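Local coordinates for oligopeptide ABC transporter, periplasmic oligopeptide-binding protein, putative (Thermotoga maritima MSB8, PDB 5IPW), which probably binds oligopeptides in the periplasm as the solute-binding component of an ABC transporter that imports them, at residues Glu106-Lys117 against Tyr165-Gly176. Residues are numbered along the deposited sequence; the frame is centred on the assembly and turned at random.
Sequences ENGRVYIFHLRK and YTVKFEFSKPYG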
# COMPACT_ATOMS: atom_id res chain seq x y z
N GLU A 106 -27.23 7.04 1.53
CA GLU A 106 -27.96 5.77 1.54
C GLU A 106 -27.12 4.66 2.17
O GLU A 106 -26.98 3.58 1.62
CB GLU A 106 -28.39 5.39 0.11
CG GLU A 106 -29.45 6.32 -0.48
CD GLU A 106 -29.77 6.02 -1.94
OE1 GLU A 106 -29.74 4.83 -2.35
OE2 GLU A 106 -30.06 6.98 -2.68
N ASN A 107 -26.57 4.97 3.34
CA ASN A 107 -25.67 4.07 4.06
C ASN A 107 -24.66 3.39 3.14
O ASN A 107 -24.68 2.17 2.96
CB ASN A 107 -26.49 3.03 4.84
CG ASN A 107 -25.63 2.19 5.78
OD1 ASN A 107 -24.71 2.71 6.42
ND2 ASN A 107 -25.92 0.89 5.85
N GLY A 108 -23.78 4.19 2.53
CA GLY A 108 -22.71 3.66 1.69
C GLY A 108 -23.17 2.95 0.43
O GLY A 108 -22.44 2.11 -0.11
N ARG A 109 -24.37 3.26 -0.03
CA ARG A 109 -24.86 2.71 -1.28
C ARG A 109 -24.44 3.64 -2.41
O ARG A 109 -23.98 3.19 -3.46
CB ARG A 109 -26.39 2.54 -1.23
CG ARG A 109 -26.99 1.81 -2.43
CD ARG A 109 -28.50 1.57 -2.28
NE ARG A 109 -28.82 0.35 -1.53
CZ ARG A 109 -29.04 0.27 -0.21
NH1 ARG A 109 -28.99 1.35 0.57
NH2 ARG A 109 -29.32 -0.91 0.34
N VAL A 110 -24.58 4.95 -2.18
CA VAL A 110 -24.20 5.94 -3.17
C VAL A 110 -23.13 6.89 -2.64
O VAL A 110 -23.09 7.22 -1.44
CB VAL A 110 -25.41 6.74 -3.73
CG1 VAL A 110 -26.71 5.97 -3.54
CG2 VAL A 110 -25.52 8.12 -3.11
N TYR A 111 -22.26 7.34 -3.55
CA TYR A 111 -21.23 8.32 -3.26
C TYR A 111 -21.30 9.43 -4.29
O TYR A 111 -21.35 9.16 -5.49
CB TYR A 111 -19.85 7.68 -3.30
CG TYR A 111 -19.67 6.56 -2.31
CD1 TYR A 111 -19.99 5.25 -2.63
CD2 TYR A 111 -19.18 6.81 -1.03
CE1 TYR A 111 -19.82 4.22 -1.72
CE2 TYR A 111 -19.01 5.79 -0.11
CZ TYR A 111 -19.33 4.50 -0.46
OH TYR A 111 -19.16 3.48 0.45
N ILE A 112 -21.31 10.68 -3.82
CA ILE A 112 -21.24 11.84 -4.69
C ILE A 112 -19.88 12.49 -4.52
O ILE A 112 -19.45 12.74 -3.39
CB ILE A 112 -22.35 12.88 -4.37
CG1 ILE A 112 -23.67 12.49 -5.03
CG2 ILE A 112 -21.97 14.26 -4.89
CD1 ILE A 112 -24.31 11.23 -4.48
N PHE A 113 -19.21 12.78 -5.63
CA PHE A 113 -17.96 13.54 -5.61
C PHE A 113 -18.18 14.87 -6.31
O PHE A 113 -18.69 14.92 -7.43
CB PHE A 113 -16.83 12.77 -6.29
CG PHE A 113 -16.35 11.59 -5.52
CD1 PHE A 113 -15.41 11.73 -4.52
CD2 PHE A 113 -16.85 10.32 -5.79
CE1 PHE A 113 -14.96 10.64 -3.80
CE2 PHE A 113 -16.41 9.22 -5.08
CZ PHE A 113 -15.46 9.38 -4.07
N HIS A 114 -17.77 15.95 -5.64
CA HIS A 114 -17.92 17.30 -6.16
C HIS A 114 -16.61 17.78 -6.75
O HIS A 114 -15.62 17.94 -6.04
CB HIS A 114 -18.38 18.24 -5.05
CG HIS A 114 -19.70 17.86 -4.45
ND1 HIS A 114 -20.90 18.32 -4.96
CD2 HIS A 114 -20.00 17.05 -3.41
CE1 HIS A 114 -21.89 17.82 -4.24
NE2 HIS A 114 -21.37 17.04 -3.30
N LEU A 115 -16.62 18.02 -8.05
CA LEU A 115 -15.42 18.36 -8.79
C LEU A 115 -15.20 19.86 -8.79
O LEU A 115 -16.04 20.62 -8.31
CB LEU A 115 -15.53 17.85 -10.22
CG LEU A 115 -15.87 16.36 -10.38
CD1 LEU A 115 -15.80 15.97 -11.84
CD2 LEU A 115 -14.94 15.49 -9.55
N ARG A 116 -14.06 20.27 -9.34
CA ARG A 116 -13.62 21.64 -9.29
C ARG A 116 -13.84 22.21 -10.68
O ARG A 116 -13.27 21.72 -11.66
CB ARG A 116 -12.14 21.72 -8.86
CG ARG A 116 -11.75 20.60 -7.89
CD ARG A 116 -10.27 20.57 -7.54
NE ARG A 116 -10.04 21.51 -6.46
CZ ARG A 116 -9.84 21.20 -5.19
NH1 ARG A 116 -9.76 19.95 -4.75
NH2 ARG A 116 -9.69 22.20 -4.33
N LYS A 117 -14.71 23.20 -10.77
CA LYS A 117 -15.07 23.82 -12.02
C LYS A 117 -13.87 24.54 -12.62
O LYS A 117 -13.13 25.22 -11.92
CB LYS A 117 -16.24 24.79 -11.82
CG LYS A 117 -16.66 25.57 -13.06
CD LYS A 117 -17.87 26.46 -12.78
CE LYS A 117 -18.03 27.57 -13.81
NZ LYS A 117 -18.42 27.06 -15.16
N TYR A 165 -19.82 18.88 -13.02
CA TYR A 165 -18.88 18.86 -11.92
C TYR A 165 -19.38 18.05 -10.73
O TYR A 165 -18.90 18.22 -9.61
CB TYR A 165 -18.55 20.31 -11.55
CG TYR A 165 -18.04 21.05 -12.76
CD1 TYR A 165 -16.82 20.70 -13.34
CD2 TYR A 165 -18.80 22.06 -13.36
CE1 TYR A 165 -16.35 21.35 -14.47
CE2 TYR A 165 -18.34 22.72 -14.49
CZ TYR A 165 -17.11 22.36 -15.04
OH TYR A 165 -16.63 23.00 -16.16
N THR A 166 -20.31 17.14 -10.98
CA THR A 166 -20.78 16.22 -9.95
C THR A 166 -20.93 14.84 -10.56
O THR A 166 -21.60 14.68 -11.58
CB THR A 166 -22.14 16.64 -9.35
OG1 THR A 166 -22.25 18.06 -9.34
CG2 THR A 166 -22.27 16.12 -7.94
N VAL A 167 -20.29 13.86 -9.92
CA VAL A 167 -20.35 12.47 -10.37
C VAL A 167 -20.91 11.64 -9.22
O VAL A 167 -20.56 11.85 -8.05
CB VAL A 167 -18.96 11.94 -10.82
CG1 VAL A 167 -17.90 12.10 -9.74
CG2 VAL A 167 -19.05 10.48 -11.27
N LYS A 168 -21.78 10.70 -9.57
CA LYS A 168 -22.47 9.86 -8.61
C LYS A 168 -22.16 8.41 -8.88
O LYS A 168 -22.35 7.93 -10.00
CB LYS A 168 -23.99 10.11 -8.70
CG LYS A 168 -24.86 9.14 -7.91
CD LYS A 168 -26.33 9.51 -8.00
CE LYS A 168 -27.22 8.47 -7.33
NZ LYS A 168 -28.57 9.00 -7.00
N PHE A 169 -21.66 7.72 -7.87
CA PHE A 169 -21.45 6.27 -7.92
C PHE A 169 -22.55 5.64 -7.08
O PHE A 169 -22.58 5.83 -5.87
CB PHE A 169 -20.09 5.90 -7.32
CG PHE A 169 -18.91 6.37 -8.13
CD1 PHE A 169 -18.45 7.67 -8.01
CD2 PHE A 169 -18.24 5.50 -8.97
CE1 PHE A 169 -17.36 8.10 -8.74
CE2 PHE A 169 -17.14 5.93 -9.71
CZ PHE A 169 -16.70 7.23 -9.59
N GLU A 170 -23.46 4.91 -7.73
CA GLU A 170 -24.51 4.18 -7.01
C GLU A 170 -24.24 2.69 -7.11
O GLU A 170 -24.26 2.11 -8.21
CB GLU A 170 -25.90 4.49 -7.58
CG GLU A 170 -27.03 3.72 -6.90
CD GLU A 170 -28.40 4.33 -7.16
OE1 GLU A 170 -29.26 4.28 -6.24
OE2 GLU A 170 -28.63 4.87 -8.27
N PHE A 171 -23.99 2.06 -5.97
CA PHE A 171 -23.76 0.62 -5.91
C PHE A 171 -25.07 -0.11 -5.60
O PHE A 171 -25.99 0.46 -5.02
CB PHE A 171 -22.72 0.29 -4.85
CG PHE A 171 -21.33 0.72 -5.22
CD1 PHE A 171 -20.53 -0.10 -6.00
CD2 PHE A 171 -20.81 1.92 -4.77
CE1 PHE A 171 -19.25 0.28 -6.34
CE2 PHE A 171 -19.52 2.31 -5.10
CZ PHE A 171 -18.74 1.49 -5.89
N SER A 172 -25.15 -1.38 -5.99
CA SER A 172 -26.24 -2.24 -5.55
C SER A 172 -25.90 -2.70 -4.14
O SER A 172 -24.92 -3.41 -3.98
CB SER A 172 -26.39 -3.46 -6.46
OG SER A 172 -25.15 -4.09 -6.70
N LYS A 173 -26.69 -2.28 -3.15
CA LYS A 173 -26.41 -2.53 -1.72
C LYS A 173 -25.37 -1.55 -1.15
O LYS A 173 -24.77 -0.78 -1.90
CB LYS A 173 -25.94 -3.97 -1.48
CG LYS A 173 -24.43 -4.17 -1.61
CD LYS A 173 -24.08 -5.55 -2.14
CE LYS A 173 -22.74 -5.98 -1.60
NZ LYS A 173 -22.21 -7.16 -2.34
N PRO A 174 -25.15 -1.59 0.18
CA PRO A 174 -24.09 -0.76 0.72
C PRO A 174 -22.70 -1.31 0.44
O PRO A 174 -22.54 -2.51 0.17
CB PRO A 174 -24.38 -0.77 2.22
CG PRO A 174 -25.86 -0.97 2.29
CD PRO A 174 -26.05 -2.05 1.26
N TYR A 175 -21.71 -0.43 0.51
CA TYR A 175 -20.33 -0.76 0.17
C TYR A 175 -19.37 0.29 0.73
O TYR A 175 -18.85 1.14 0.01
CB TYR A 175 -20.19 -0.88 -1.35
CG TYR A 175 -18.84 -1.34 -1.84
CD1 TYR A 175 -18.13 -2.34 -1.17
CD2 TYR A 175 -18.28 -0.79 -2.98
CE1 TYR A 175 -16.89 -2.76 -1.63
CE2 TYR A 175 -17.04 -1.21 -3.45
CZ TYR A 175 -16.35 -2.19 -2.77
OH TYR A 175 -15.13 -2.61 -3.24
N GLY A 176 -19.15 0.21 2.04
CA GLY A 176 -18.30 1.17 2.75
C GLY A 176 -16.84 1.13 2.34
O GLY A 176 -16.14 2.13 2.44
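Tyr111 and Phe169 form a hydrogen-bonded pair between two neighbouring antiparallel strands, 110-115 and 166-171, the third and fourth across a five-stranded antiparallel sheet of this family 5 solute-binding protein. Backbone bonds run in both directions here: Tyr111 N gives to Phe169 O and Phe169 N to Tyr111 O, each at 2.8 Å. Phe113 and Val167 repeat the pattern, and Leu115 N reaches Tyr165 O.

The tightly packed face carries Tyr111, Phe113, Val167 and Phe169, and is closed by helix 129-140, with Ile132 on Val167 and Phe169, and by the ring of Phe178. Phe113 and Phe169 meet obliquely, their planes nearly perpendicular at 89°, with CD2 of Phe113 3.7 Å from CE1 of Phe169. CG1 of Val167, lodged between its own N and carbonyl carbon (chi1 55°), is thereby brought against Phe113 CB. Phe171 sets its ring edge against Tyr111 CD1, while Tyr175 CD2 lies over the centre of the Phe171 face.

On the other face packing is looser, and Lys168, Glu170, Thr166 and His114 stay partly exposed while Val110 and Ile112 are buried. Ile112 CG2 touches Thr166 CG2 at 3.6 Å, and the extended Lys168 comes nearest Ile112 CD1 with its CG, 4.1 Å away. His114 NE2 bonds to Glu103 and Thr166 OG1 to Asp163, both on adjoining strands.

The ends differ too. Lys117 places its CA over the Tyr165 ring in a CH-pi contact, 3.8 Å from the centroid. Beyond Phe171, the chain folds back past Arg109, and Pro174 CD lies over one face of the Arg109 guanidinium, 3.6 Å from NH2. Tyr111 OH points to Tyr175 O at a doubtfully short separation. Tyr175 N bonds to Gly108 O at 2.7 Å, the donor standing 43° out of the carbonyl plane.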